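Local coordinates for type C neurotoxin (PDB 3PME), which probably binds neuronal gangliosides and membrane lipids, serving as the receptor-binding domain of a botulinum C/D mosaic neurotoxin, at residues Ala25-Glu30 and Asp50-Asn55; Ser70-Ile75 and Asp197-Ser202; Ile91-Gln96 and Lys177-Gly182; Gln96-Lys101 and Asp171-Asp176. All blocks are in the same frame, centred on the assembly; numbering follows the deposited sequence.

Contact 1: residues Ala25-Glu30 and Asp50-Asn55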
loop_
_atom_site.group_PDB
_atom_site.type_symbol
_atom_site.label_atom_id
_atom_site.label_comp_id
_atom_site.label_asym_id
_atom_site.label_seq_id
_atom_site.Cartn_x
_atom_site.Cartn_y
_atom_site.Cartn_z
ATOM N N ALA A 25 -18.279 -12.888 18.698
ATOM C CA ALA A 25 -17.400 -14.047 18.626
ATOM C C ALA A 25 -16.319 -13.921 19.689
ATOM O O ALA A 25 -15.930 -12.810 20.060
ATOM C CB ALA A 25 -16.764 -14.152 17.239
ATOM N N GLU A 26 -15.833 -15.054 20.183
ATOM C CA GLU A 26 -14.675 -15.038 21.062
ATOM C C GLU A 26 -13.408 -14.840 20.238
ATOM O O GLU A 26 -13.190 -15.537 19.252
ATOM C CB GLU A 26 -14.567 -16.340 21.856
ATOM C CG GLU A 26 -13.279 -16.438 22.650
ATOM C CD GLU A 26 -13.046 -17.816 23.240
ATOM O OE1 GLU A 26 -13.906 -18.708 23.059
ATOM O OE2 GLU A 26 -11.992 -18.005 23.886
ATOM N N VAL A 27 -12.578 -13.888 20.651
ATOM C CA VAL A 27 -11.316 -13.624 19.975
ATOM C C VAL A 27 -10.193 -13.739 20.993
ATOM O O VAL A 27 -10.056 -12.890 21.874
ATOM C CB VAL A 27 -11.305 -12.222 19.346
ATOM C CG1 VAL A 27 -9.967 -11.941 18.661
ATOM C CG2 VAL A 27 -12.465 -12.066 18.365
ATOM N N ARG A 28 -9.409 -14.804 20.892
ATOM C CA ARG A 28 -8.320 -15.013 21.834
ATOM C C ARG A 28 -6.977 -14.922 21.137
ATOM O O ARG A 28 -6.770 -15.527 20.091
ATOM C CB ARG A 28 -8.448 -16.370 22.524
ATOM C CG ARG A 28 -7.363 -16.615 23.560
ATOM C CD ARG A 28 -7.575 -17.921 24.311
ATOM N NE ARG A 28 -7.184 -19.089 23.525
ATOM C CZ ARG A 28 -8.038 -19.913 22.927
ATOM N NH1 ARG A 28 -9.345 -19.706 23.018
ATOM N NH2 ARG A 28 -7.586 -20.951 22.234
ATOM N N LEU A 29 -6.058 -14.165 21.726
ATOM C CA LEU A 29 -4.731 -14.013 21.151
ATOM C C LEU A 29 -3.698 -14.845 21.898
ATOM O O LEU A 29 -3.551 -14.724 23.116
ATOM C CB LEU A 29 -4.313 -12.540 21.117
ATOM C CG LEU A 29 -4.887 -11.703 19.969
ATOM C CD1 LEU A 29 -6.366 -11.409 20.181
ATOM C CD2 LEU A 29 -4.108 -10.415 19.815
ATOM N N GLU A 30 -2.995 -15.695 21.156
ATOM C CA GLU A 30 -1.905 -16.489 21.707
ATOM C C GLU A 30 -0.577 -15.952 21.201
ATOM O O GLU A 30 -0.508 -15.342 20.133
ATOM C CB GLU A 30 -2.056 -17.958 21.320
ATOM C CG GLU A 30 -3.305 -18.619 21.864
ATOM C CD GLU A 30 -3.296 -20.117 21.653
ATOM O OE1 GLU A 30 -4.253 -20.787 22.103
ATOM O OE2 GLU A 30 -2.332 -20.623 21.038
ATOM N N ASP A 50 2.675 -16.910 17.277
ATOM C CA ASP A 50 1.671 -15.855 17.230
ATOM C C ASP A 50 0.389 -16.399 16.602
ATOM O O ASP A 50 0.392 -16.776 15.438
ATOM C CB ASP A 50 2.170 -14.677 16.385
ATOM C CG ASP A 50 3.501 -14.128 16.861
ATOM O OD1 ASP A 50 3.932 -14.475 17.985
ATOM O OD2 ASP A 50 4.110 -13.336 16.103
ATOM N N LYS A 51 -0.703 -16.436 17.362
ATOM C CA LYS A 51 -1.983 -16.894 16.813
ATOM C C LYS A 51 -3.162 -16.084 17.319
ATOM O O LYS A 51 -3.192 -15.666 18.473
ATOM C CB LYS A 51 -2.240 -18.358 17.164
ATOM C CG LYS A 51 -1.225 -19.339 16.633
ATOM C CD LYS A 51 -1.704 -20.759 16.876
ATOM C CE LYS A 51 -0.665 -21.770 16.435
ATOM N NZ LYS A 51 -0.268 -21.534 15.022
ATOM N N ILE A 52 -4.144 -15.874 16.453
ATOM C CA ILE A 52 -5.424 -15.356 16.894
ATOM C C ILE A 52 -6.436 -16.472 16.695
ATOM O O ILE A 52 -6.574 -16.991 15.595
ATOM C CB ILE A 52 -5.855 -14.133 16.088
ATOM C CG1 ILE A 52 -4.809 -13.019 16.202
ATOM C CG2 ILE A 52 -7.224 -13.651 16.562
ATOM C CD1 ILE A 52 -5.150 -11.778 15.392
ATOM N N ILE A 53 -7.116 -16.867 17.764
ATOM C CA ILE A 53 -8.113 -17.926 17.667
ATOM C C ILE A 53 -9.490 -17.297 17.775
ATOM O O ILE A 53 -9.804 -16.644 18.771
ATOM C CB ILE A 53 -7.964 -18.951 18.805
ATOM C CG1 ILE A 53 -6.509 -19.418 18.943
ATOM C CG2 ILE A 53 -8.941 -20.113 18.617
ATOM C CD1 ILE A 53 -5.863 -19.818 17.660
ATOM N N VAL A 54 -10.308 -17.469 16.742
ATOM C CA VAL A 54 -11.658 -16.920 16.752
ATOM C C VAL A 54 -12.675 -18.050 16.823
ATOM O O VAL A 54 -12.667 -18.938 15.984
ATOM C CB VAL A 54 -11.928 -16.062 15.499
ATOM C CG1 VAL A 54 -13.338 -15.482 15.528
ATOM C CG2 VAL A 54 -10.885 -14.943 15.378
ATOM N N ASN A 55 -13.530 -18.028 17.841
ATOM C CA ASN A 55 -14.636 -18.978 17.918
ATOM C C ASN A 55 -15.961 -18.259 17.739
ATOM O O ASN A 55 -16.375 -17.484 18.602
ATOM C CB ASN A 55 -14.625 -19.707 19.262
ATOM C CG ASN A 55 -13.507 -20.713 19.364
ATOM O OD1 ASN A 55 -13.556 -21.769 18.737
ATOM N ND2 ASN A 55 -12.495 -20.400 20.161
#
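R28 starts out extended, its CG trans to the backbone N (chi1 -178°), and then folds at chi3 (77°), which brings the guanidinium over I53 of the neighbouring strand. One face of that flat group rests on I53 toward the rim, with R28 NH2 3.8 Å from I53 CG1. At its edge, in plane, two carboxylates of its own strand flank it: R28 NH1 lies 3.3 Å from E26 OE2 and R28 NH2 lies 3.3 Å from E30 OE1, each a salt bridge with a weak hydrogen bond. The N55 amide runs alongside E26, its plane turned 42° from the carboxylate, while N55 OD1 is bonded to T178.

The other face is apolar. I52 reaches both V27 and L29, with I52 CG2 3.9 Å from V27 CG1 and I52 CG1 4.0 Å from L29 CG. A25 CB meets V54 CG1 at 4.1 Å; A25 and V54 pack on L8 and V27 on L10, both of strand 6-13.

Between the faces, the antiparallel pairs E26-N55, R28-I53 and E30-K51 exchange six backbone hydrogen bonds, joining strand 26-30 to the middle strand of a three-stranded sheet. The chemistry is thus divided: the apolar side, through A25, V27 and V54, packs against strand 6-13, whereas on the other an arginine flanked by two glutamates, whose charges would be expected to stabilise its own, roofs an isoleucine.

Contact 2: residues Ser70-Ile75 and Asp197-Ser202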
loop_
_atom_site.group_PDB
_atom_site.type_symbol
_atom_site.label_atom_id
_atom_site.label_comp_id
_atom_site.label_asym_id
_atom_site.label_seq_id
_atom_site.Cartn_x
_atom_site.Cartn_y
_atom_site.Cartn_z
ATOM N N SER A 70 -19.109 -14.064 1.862
ATOM C CA SER A 70 -17.967 -13.315 1.363
ATOM C C SER A 70 -16.967 -13.148 2.494
ATOM O O SER A 70 -17.339 -13.034 3.662
ATOM C CB SER A 70 -18.387 -11.947 0.828
ATOM O OG SER A 70 -19.408 -12.075 -0.162
ATOM N N VAL A 71 -15.692 -13.134 2.138
ATOM C CA VAL A 71 -14.648 -12.887 3.107
ATOM C C VAL A 71 -13.831 -11.728 2.550
ATOM O O VAL A 71 -13.450 -11.764 1.384
ATOM C CB VAL A 71 -13.751 -14.120 3.271
ATOM C CG1 VAL A 71 -12.628 -13.805 4.229
ATOM C CG2 VAL A 71 -14.581 -15.343 3.745
ATOM N N SER A 72 -13.583 -10.694 3.347
ATOM C CA SER A 72 -12.754 -9.592 2.876
ATOM C C SER A 72 -11.703 -9.214 3.911
ATOM O O SER A 72 -11.924 -9.347 5.104
ATOM C CB SER A 72 -13.602 -8.375 2.508
ATOM O OG SER A 72 -14.153 -7.759 3.662
ATOM N N PHE A 73 -10.548 -8.757 3.439
ATOM C CA PHE A 73 -9.471 -8.310 4.326
ATOM C C PHE A 73 -8.383 -7.734 3.452
ATOM O O PHE A 73 -8.367 -7.983 2.249
ATOM C CB PHE A 73 -8.885 -9.482 5.124
ATOM C CG PHE A 73 -8.390 -10.625 4.267
ATOM C CD1 PHE A 73 -9.262 -11.633 3.870
ATOM C CD2 PHE A 73 -7.064 -10.702 3.869
ATOM C CE1 PHE A 73 -8.827 -12.685 3.081
ATOM C CE2 PHE A 73 -6.609 -11.754 3.078
ATOM C CZ PHE A 73 -7.503 -12.758 2.673
ATOM N N TRP A 74 -7.470 -6.965 4.048
ATOM C CA TRP A 74 -6.270 -6.542 3.336
ATOM C C TRP A 74 -5.111 -7.364 3.862
ATOM O O TRP A 74 -5.104 -7.771 5.023
ATOM C CB TRP A 74 -5.966 -5.057 3.583
ATOM C CG TRP A 74 -7.064 -4.138 3.193
ATOM C CD1 TRP A 74 -8.310 -4.063 3.746
ATOM C CD2 TRP A 74 -7.019 -3.145 2.165
ATOM N NE1 TRP A 74 -9.040 -3.087 3.127
ATOM C CE2 TRP A 74 -8.275 -2.510 2.145
ATOM C CE3 TRP A 74 -6.033 -2.725 1.261
ATOM C CZ2 TRP A 74 -8.577 -1.484 1.250
ATOM C CZ3 TRP A 74 -6.331 -1.700 0.376
ATOM C CH2 TRP A 74 -7.592 -1.090 0.377
ATOM N N ILE A 75 -4.108 -7.585 3.024
ATOM C CA ILE A 75 -2.936 -8.332 3.439
ATOM C C ILE A 75 -1.669 -7.670 2.871
ATOM O O ILE A 75 -1.707 -7.022 1.818
ATOM C CB ILE A 75 -3.058 -9.824 3.013
ATOM C CG1 ILE A 75 -1.997 -10.697 3.700
ATOM C CG2 ILE A 75 -3.064 -9.963 1.482
ATOM C CD1 ILE A 75 -2.324 -12.198 3.637
ATOM N N ASP A 197 -8.656 -5.330 8.785
ATOM C CA ASP A 197 -10.071 -5.228 8.458
ATOM C C ASP A 197 -10.665 -6.568 8.017
ATOM O O ASP A 197 -11.362 -6.658 7.007
ATOM C CB ASP A 197 -10.315 -4.125 7.421
ATOM C CG ASP A 197 -9.935 -2.746 7.939
ATOM O OD1 ASP A 197 -10.649 -2.228 8.821
ATOM O OD2 ASP A 197 -8.930 -2.189 7.469
ATOM N N PHE A 198 -10.398 -7.607 8.794
ATOM C CA PHE A 198 -10.935 -8.925 8.466
ATOM C C PHE A 198 -12.443 -9.011 8.746
ATOM O O PHE A 198 -12.883 -8.779 9.884
ATOM C CB PHE A 198 -10.207 -10.035 9.217
ATOM C CG PHE A 198 -10.588 -11.407 8.743
ATOM C CD1 PHE A 198 -11.641 -12.093 9.338
ATOM C CD2 PHE A 198 -9.914 -11.988 7.687
ATOM C CE1 PHE A 198 -12.015 -13.348 8.887
ATOM C CE2 PHE A 198 -10.278 -13.251 7.222
ATOM C CZ PHE A 198 -11.333 -13.930 7.822
ATOM N N ASN A 199 -13.210 -9.342 7.700
ATOM C CA ASN A 199 -14.675 -9.419 7.754
ATOM C C ASN A 199 -15.197 -10.687 7.094
ATOM O O ASN A 199 -14.658 -11.141 6.082
ATOM C CB ASN A 199 -15.309 -8.248 6.995
ATOM C CG ASN A 199 -15.148 -6.929 7.714
ATOM O OD1 ASN A 199 -15.257 -6.869 8.928
ATOM N ND2 ASN A 199 -14.920 -5.861 6.958
ATOM N N ILE A 200 -16.279 -11.241 7.637
ATOM C CA ILE A 200 -17.008 -12.289 6.931
ATOM C C ILE A 200 -18.465 -11.869 6.820
ATOM O O ILE A 200 -19.030 -11.356 7.771
ATOM C CB ILE A 200 -16.893 -13.649 7.630
ATOM C CG1 ILE A 200 -15.425 -14.086 7.685
ATOM C CG2 ILE A 200 -17.737 -14.715 6.882
ATOM C CD1 ILE A 200 -15.174 -15.398 8.394
ATOM N N PHE A 201 -19.051 -12.078 5.645
ATOM C CA PHE A 201 -20.428 -11.671 5.360
ATOM C C PHE A 201 -21.245 -12.912 5.034
ATOM O O PHE A 201 -20.721 -13.874 4.467
ATOM C CB PHE A 201 -20.471 -10.727 4.150
ATOM C CG PHE A 201 -19.667 -9.465 4.319
ATOM C CD1 PHE A 201 -18.296 -9.456 4.072
ATOM C CD2 PHE A 201 -20.285 -8.284 4.701
ATOM C CE1 PHE A 201 -17.561 -8.293 4.227
ATOM C CE2 PHE A 201 -19.559 -7.123 4.854
ATOM C CZ PHE A 201 -18.193 -7.126 4.613
ATOM N N SER A 202 -22.530 -12.880 5.378
ATOM C CA SER A 202 -23.415 -14.020 5.134
ATOM C C SER A 202 -24.149 -13.891 3.805
ATOM O O SER A 202 -25.251 -14.412 3.632
ATOM C CB SER A 202 -24.436 -14.143 6.260
ATOM O OG SER A 202 -25.228 -12.971 6.307
HETATM O O HOH W 1 -12.532 -5.866 4.718
#
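F201 lies along S70 and S72 of the antiparallel partner strand. Its CB sits 4.1 Å from S70 CB. F201 CD1 then passes 3.7 Å from S70 O, and F201 CE1 reaches S72 OG at 3.5 Å, both oxygens lying at the ring edge near its plane. CZ, at the tip, is still close to that hydroxyl. S72 OG itself donates to a water 2.7 Å away, which in turn donates to D197 O, so this water bridges S72 and D197 across the strands.

Backbone hydrogen bonds pair S70 with F201 and S72 with N199 in both directions. Strands 68-77 and 193-201 are thereby zipped together in an antiparallel sheet of the concanavalin-like β-sandwich, where residues 70-75 also bond to strand 141-148 on their far side.

On the opposite face of the sheet F198 takes over. It swings its ring away from its own backbone N (chi1 -171°), beside the carbonyl carbon, and so reaches across to V71 and F73: F198 CZ is 3.8 Å from V71 CG1, and F198 CD2 is 3.7 Å from F73 CB. The F73 and F198 rings are near parallel, 27° apart, but slid so far that they barely overlap, centroids 5.8 Å apart. F198 further meets F181 edge-to-face.

Contact 3: residues Ile91-Gln96 and Lys177-Gly182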
loop_
_atom_site.group_PDB
_atom_site.type_symbol
_atom_site.label_atom_id
_atom_site.label_comp_id
_atom_site.label_asym_id
_atom_site.label_seq_id
_atom_site.Cartn_x
_atom_site.Cartn_y
_atom_site.Cartn_z
ATOM N N ILE A 91 -4.532 -18.679 7.476
ATOM C CA ILE A 91 -5.818 -18.624 8.159
ATOM C C ILE A 91 -6.410 -20.006 7.989
ATOM O O ILE A 91 -6.567 -20.470 6.863
ATOM C CB ILE A 91 -6.777 -17.589 7.536
ATOM C CG1 ILE A 91 -6.102 -16.219 7.402
ATOM C CG2 ILE A 91 -8.049 -17.470 8.375
ATOM C CD1 ILE A 91 -6.965 -15.196 6.669
ATOM N N ASN A 92 -6.713 -20.676 9.095
ATOM C CA ASN A 92 -7.125 -22.077 9.023
ATOM C C ASN A 92 -8.498 -22.297 9.616
ATOM O O ASN A 92 -8.731 -21.986 10.785
ATOM C CB ASN A 92 -6.115 -22.951 9.763
ATOM C CG ASN A 92 -6.267 -24.417 9.441
ATOM O OD1 ASN A 92 -7.187 -24.821 8.728
ATOM N ND2 ASN A 92 -5.349 -25.229 9.954
ATOM N N SER A 93 -9.407 -22.829 8.808
ATOM C CA SER A 93 -10.724 -23.216 9.294
ATOM C C SER A 93 -11.081 -24.574 8.704
ATOM O O SER A 93 -12.205 -24.786 8.239
ATOM C CB SER A 93 -11.778 -22.155 8.962
ATOM O OG SER A 93 -12.928 -22.289 9.788
ATOM N N ILE A 94 -10.093 -25.468 8.708
ATOM C CA ILE A 94 -10.283 -26.870 8.347
ATOM C C ILE A 94 -10.251 -27.723 9.605
ATOM O O ILE A 94 -9.284 -27.682 10.364
ATOM C CB ILE A 94 -9.158 -27.382 7.441
ATOM C CG1 ILE A 94 -9.101 -26.582 6.148
ATOM C CG2 ILE A 94 -9.349 -28.882 7.138
ATOM C CD1 ILE A 94 -10.283 -26.759 5.293
ATOM N N LYS A 95 -11.310 -28.496 9.820
ATOM C CA LYS A 95 -11.355 -29.463 10.907
ATOM C C LYS A 95 -11.992 -30.728 10.363
ATOM O O LYS A 95 -12.949 -30.658 9.601
ATOM C CB LYS A 95 -12.190 -28.931 12.067
ATOM C CG LYS A 95 -11.507 -27.815 12.838
ATOM C CD LYS A 95 -10.142 -28.261 13.341
ATOM C CE LYS A 95 -9.368 -27.101 13.954
ATOM N NZ LYS A 95 -8.977 -26.069 12.945
ATOM N N GLN A 96 -11.461 -31.882 10.745
ATOM C CA GLN A 96 -12.066 -33.146 10.340
ATOM C C GLN A 96 -12.190 -33.254 8.819
ATOM O O GLN A 96 -13.239 -33.656 8.301
ATOM C CB GLN A 96 -13.448 -33.290 10.976
ATOM C CG GLN A 96 -13.482 -32.890 12.443
ATOM C CD GLN A 96 -12.427 -33.615 13.242
ATOM O OE1 GLN A 96 -11.633 -32.997 13.956
ATOM N NE2 GLN A 96 -12.396 -34.938 13.108
ATOM N N LYS A 177 -16.670 -23.629 13.363
ATOM C CA LYS A 177 -16.871 -22.352 14.043
ATOM C C LYS A 177 -15.557 -21.683 14.451
ATOM O O LYS A 177 -15.553 -20.514 14.832
ATOM C CB LYS A 177 -17.746 -22.543 15.280
ATOM C CG LYS A 177 -17.033 -23.255 16.412
ATOM C CD LYS A 177 -18.022 -23.747 17.450
ATOM C CE LYS A 177 -17.306 -24.340 18.655
ATOM N NZ LYS A 177 -16.495 -23.311 19.353
ATOM N N THR A 178 -14.451 -22.415 14.368
ATOM C CA THR A 178 -13.150 -21.878 14.779
ATOM C C THR A 178 -12.312 -21.442 13.577
ATOM O O THR A 178 -12.229 -22.158 12.573
ATOM C CB THR A 178 -12.355 -22.913 15.588
ATOM O OG1 THR A 178 -13.120 -23.301 16.737
ATOM C CG2 THR A 178 -11.021 -22.325 16.045
ATOM N N ILE A 179 -11.707 -20.263 13.686
ATOM C CA ILE A 179 -10.794 -19.752 12.667
ATOM C C ILE A 179 -9.498 -19.443 13.369
ATOM O O ILE A 179 -9.489 -18.696 14.352
ATOM C CB ILE A 179 -11.325 -18.460 12.028
ATOM C CG1 ILE A 179 -12.712 -18.689 11.437
ATOM C CG2 ILE A 179 -10.391 -17.980 10.925
ATOM C CD1 ILE A 179 -13.403 -17.403 11.028
ATOM N N VAL A 180 -8.400 -20.012 12.879
ATOM C CA VAL A 180 -7.095 -19.750 13.482
ATOM C C VAL A 180 -6.199 -18.963 12.533
ATOM O O VAL A 180 -5.861 -19.450 11.445
ATOM C CB VAL A 180 -6.384 -21.063 13.860
ATOM C CG1 VAL A 180 -4.996 -20.778 14.436
ATOM C CG2 VAL A 180 -7.240 -21.872 14.835
ATOM N N PHE A 181 -5.811 -17.758 12.957
ATOM C CA PHE A 181 -4.868 -16.930 12.214
ATOM C C PHE A 181 -3.468 -17.202 12.743
ATOM O O PHE A 181 -3.238 -17.137 13.956
ATOM C CB PHE A 181 -5.174 -15.447 12.410
ATOM C CG PHE A 181 -6.483 -15.014 11.821
ATOM C CD1 PHE A 181 -7.664 -15.234 12.502
ATOM C CD2 PHE A 181 -6.526 -14.361 10.594
ATOM C CE1 PHE A 181 -8.885 -14.828 11.959
ATOM C CE2 PHE A 181 -7.734 -13.947 10.057
ATOM C CZ PHE A 181 -8.912 -14.180 10.738
ATOM N N GLY A 182 -2.531 -17.501 11.850
ATOM C CA GLY A 182 -1.158 -17.706 12.277
ATOM C C GLY A 182 -0.362 -18.680 11.442
ATOM O O GLY A 182 -0.927 -19.551 10.775
HETATM O O HOH W 2 -11.265 -24.703 12.540
#
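N92 and V180 exchange both backbone hydrogen bonds as an antiparallel pair, N92 N to V180 O at 2.8 Å and V180 N to N92 O at 2.9 Å, but the strand segments run at 131° and splay apart beyond S93. At the closed end I91 packs beside F181. I91 CG2 stands over one face of the F181 ring in a CH-pi contact, 4.1 Å from its centroid, while I91 CD1 approaches F181 CE2 to 3.7 Å. I91 CG2 also meets I179, whose CG2 is 3.5 Å away, tighter than usual for two carbons.

This short pairing links strand 92-95 to strand 178-181, whose other side bonds to strand 51-55. It thus joins two neighbouring sheets, consistent with one curved layer of the concanavalin-like β-sandwich.

Where the backbones diverge, side chains span the gap. The S93 hydroxyl, at chi1 -160°, points back along the side of its own carbonyl carbon and donates from OG to T178 O at 2.9 Å. The same carbonyl accepts from a water 2.7 Å away that is itself held by K95 NZ, whose ammonium curls back to I94 O. N92 OD1 receives the backbone N-H of I94 in an Asx turn.

Contact 4: residues Gln96-Lys101 and Asp171-Asp176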
loop_
_atom_site.group_PDB
_atom_site.type_symbol
_atom_site.label_atom_id
_atom_site.label_comp_id
_atom_site.label_asym_id
_atom_site.label_seq_id
_atom_site.Cartn_x
_atom_site.Cartn_y
_atom_site.Cartn_z
ATOM N N GLN A 96 -11.461 -31.882 10.745
ATOM C CA GLN A 96 -12.066 -33.146 10.340
ATOM C C GLN A 96 -12.190 -33.254 8.819
ATOM O O GLN A 96 -13.239 -33.656 8.301
ATOM C CB GLN A 96 -13.448 -33.290 10.976
ATOM C CG GLN A 96 -13.482 -32.890 12.443
ATOM C CD GLN A 96 -12.427 -33.615 13.242
ATOM O OE1 GLN A 96 -11.633 -32.997 13.956
ATOM N NE2 GLN A 96 -12.396 -34.938 13.108
ATOM N N ASN A 97 -11.127 -32.871 8.119
ATOM C CA ASN A 97 -11.030 -33.050 6.668
ATOM C C ASN A 97 -11.684 -31.966 5.814
ATOM O O ASN A 97 -11.523 -31.968 4.594
ATOM C CB ASN A 97 -11.603 -34.408 6.241
ATOM C CG ASN A 97 -10.974 -35.572 6.982
ATOM O OD1 ASN A 97 -9.815 -35.512 7.404
ATOM N ND2 ASN A 97 -11.739 -36.645 7.138
ATOM N N SER A 98 -12.433 -31.058 6.431
ATOM C CA SER A 98 -13.287 -30.169 5.647
ATOM C C SER A 98 -13.325 -28.739 6.207
ATOM O O SER A 98 -13.170 -28.526 7.405
ATOM C CB SER A 98 -14.693 -30.784 5.532
ATOM O OG SER A 98 -15.529 -30.068 4.647
ATOM N N GLY A 99 -13.528 -27.766 5.324
ATOM C CA GLY A 99 -13.656 -26.371 5.708
ATOM C C GLY A 99 -12.950 -25.502 4.689
ATOM O O GLY A 99 -12.925 -25.807 3.501
ATOM N N TRP A 100 -12.361 -24.408 5.148
ATOM C CA TRP A 100 -11.627 -23.519 4.243
ATOM C C TRP A 100 -10.325 -23.078 4.878
ATOM O O TRP A 100 -10.172 -23.145 6.101
ATOM C CB TRP A 100 -12.467 -22.295 3.877
ATOM C CG TRP A 100 -12.928 -21.477 5.067
ATOM C CD1 TRP A 100 -14.065 -21.662 5.804
ATOM C CD2 TRP A 100 -12.251 -20.357 5.651
ATOM N NE1 TRP A 100 -14.139 -20.719 6.804
ATOM C CE2 TRP A 100 -13.041 -19.901 6.724
ATOM C CE3 TRP A 100 -11.058 -19.684 5.356
ATOM C CZ2 TRP A 100 -12.670 -18.805 7.519
ATOM C CZ3 TRP A 100 -10.697 -18.596 6.140
ATOM C CH2 TRP A 100 -11.501 -18.173 7.208
ATOM N N LYS A 101 -9.379 -22.641 4.044
ATOM C CA LYS A 101 -8.151 -22.038 4.562
ATOM C C LYS A 101 -7.553 -21.080 3.541
ATOM O O LYS A 101 -7.876 -21.120 2.357
ATOM C CB LYS A 101 -7.127 -23.114 4.960
ATOM C CG LYS A 101 -6.637 -23.984 3.810
ATOM C CD LYS A 101 -5.529 -24.934 4.271
ATOM C CE LYS A 101 -5.185 -25.926 3.171
ATOM N NZ LYS A 101 -4.186 -26.934 3.620
ATOM N N ASP A 171 -18.595 -32.248 -2.946
ATOM C CA ASP A 171 -19.605 -32.836 -2.078
ATOM C C ASP A 171 -19.742 -31.953 -0.842
ATOM O O ASP A 171 -19.317 -30.794 -0.860
ATOM C CB ASP A 171 -19.244 -34.283 -1.767
ATOM C CG ASP A 171 -19.318 -35.158 -3.011
ATOM O OD1 ASP A 171 -20.359 -35.106 -3.696
ATOM O OD2 ASP A 171 -18.335 -35.863 -3.322
ATOM N N GLU A 172 -20.353 -32.468 0.219
ATOM C CA GLU A 172 -20.644 -31.635 1.376
ATOM C C GLU A 172 -19.402 -30.959 1.964
ATOM O O GLU A 172 -18.343 -31.571 2.091
ATOM C CB GLU A 172 -21.347 -32.454 2.469
ATOM C CG GLU A 172 -22.753 -32.922 2.107
ATOM C CD GLU A 172 -22.789 -34.317 1.505
ATOM O OE1 GLU A 172 -21.773 -34.779 0.948
ATOM O OE2 GLU A 172 -23.859 -34.954 1.584
ATOM N N VAL A 173 -19.552 -29.690 2.325
ATOM C CA VAL A 173 -18.524 -28.984 3.077
ATOM C C VAL A 173 -19.051 -28.795 4.498
ATOM O O VAL A 173 -20.164 -28.305 4.693
ATOM C CB VAL A 173 -18.188 -27.614 2.452
ATOM C CG1 VAL A 173 -17.235 -26.846 3.359
ATOM C CG2 VAL A 173 -17.581 -27.792 1.064
ATOM N N LYS A 174 -18.272 -29.229 5.482
ATOM C CA LYS A 174 -18.622 -29.027 6.883
ATOM C C LYS A 174 -17.811 -27.842 7.360
ATOM O O LYS A 174 -16.595 -27.950 7.484
ATOM C CB LYS A 174 -18.272 -30.282 7.700
ATOM C CG LYS A 174 -18.429 -30.157 9.211
ATOM C CD LYS A 174 -19.867 -29.917 9.610
ATOM C CE LYS A 174 -20.034 -29.880 11.128
ATOM N NZ LYS A 174 -19.211 -28.774 11.727
ATOM N N LEU A 175 -18.481 -26.719 7.585
ATOM C CA LEU A 175 -17.817 -25.525 8.109
ATOM C C LEU A 175 -17.572 -25.699 9.586
ATOM O O LEU A 175 -18.332 -26.376 10.278
ATOM C CB LEU A 175 -18.677 -24.279 7.905
ATOM C CG LEU A 175 -18.960 -23.894 6.456
ATOM C CD1 LEU A 175 -19.989 -22.781 6.391
ATOM C CD2 LEU A 175 -17.665 -23.521 5.731
ATOM N N ASP A 176 -16.505 -25.080 10.064
ATOM C CA ASP A 176 -16.199 -25.086 11.482
ATOM C C ASP A 176 -16.326 -23.687 12.079
ATOM O O ASP A 176 -16.100 -22.683 11.395
ATOM C CB ASP A 176 -14.797 -25.623 11.713
ATOM C CG ASP A 176 -14.590 -26.078 13.137
ATOM O OD1 ASP A 176 -15.145 -27.133 13.509
ATOM O OD2 ASP A 176 -13.891 -25.375 13.891
HETATM O O HOH W 3 -15.942 -21.077 9.168
#
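W100 offers the pyrrole edge of its indole to L175: L175 CD2 lies near the ring plane, 4.1 Å from W100 CD1. At the next position on that edge, W100 NE1 donates to a water at 3.0 Å, and this water donates onward to D176 O at 2.8 Å. The indole also meets the ring of W111, their planes about 20° apart, and touches I91 and S93. With chi1 at 57° the indole is directed so that its CD1-NE1 edge faces the loop.

Toward the start of segment 96-101, S98 supplies the direct polar link. Its OG accepts the backbone N-H of K174 at 3.0 Å, nearly straight at 161°, and is also hydrogen-bonded to Q114 O, so one buried hydroxyl connects loop 171-176 to strand 108-114, which carries Q114. V173 lies against the same atom, with CG1 3.9 Å from S98 OG. The K174 chain bends twice and returns its NZ to L175 O at 2.9 Å.

Between S98 and W100 the chain turns a corner at G99, where the backbone angles leave no room for a CB beside the carbonyl O of S98.

The loop 171-176 has no regular strand pairing here. A serine hydroxyl and an indole N-H acting through water instead give two of its backbone groups partners, which implies a seam held by individual side chains beside strand 100-105.

Overall arrangement
All four contacts lie in the N-terminal, concanavalin-like half of the chain. From the N terminus, contact 1 comes first and closes a short loop of 19 residues before any other contact opens. Contact 2 then spans 121 residues between strands 68-77 and 193-201, and within that span contact 3 encloses contact 4, the two sharing Q96; none cross. Strand 178-181 joins contacts 1 and 3 laterally, since it neighbours strand 51-55, while strands 92-95 and 100-105 pair to join contacts 3 and 4. The side chains of contact 2 meet those of contact 3 across the sandwich interior, the centres of contacts 2 and 3 being about 15 Å apart, tying separate sheets into one domain.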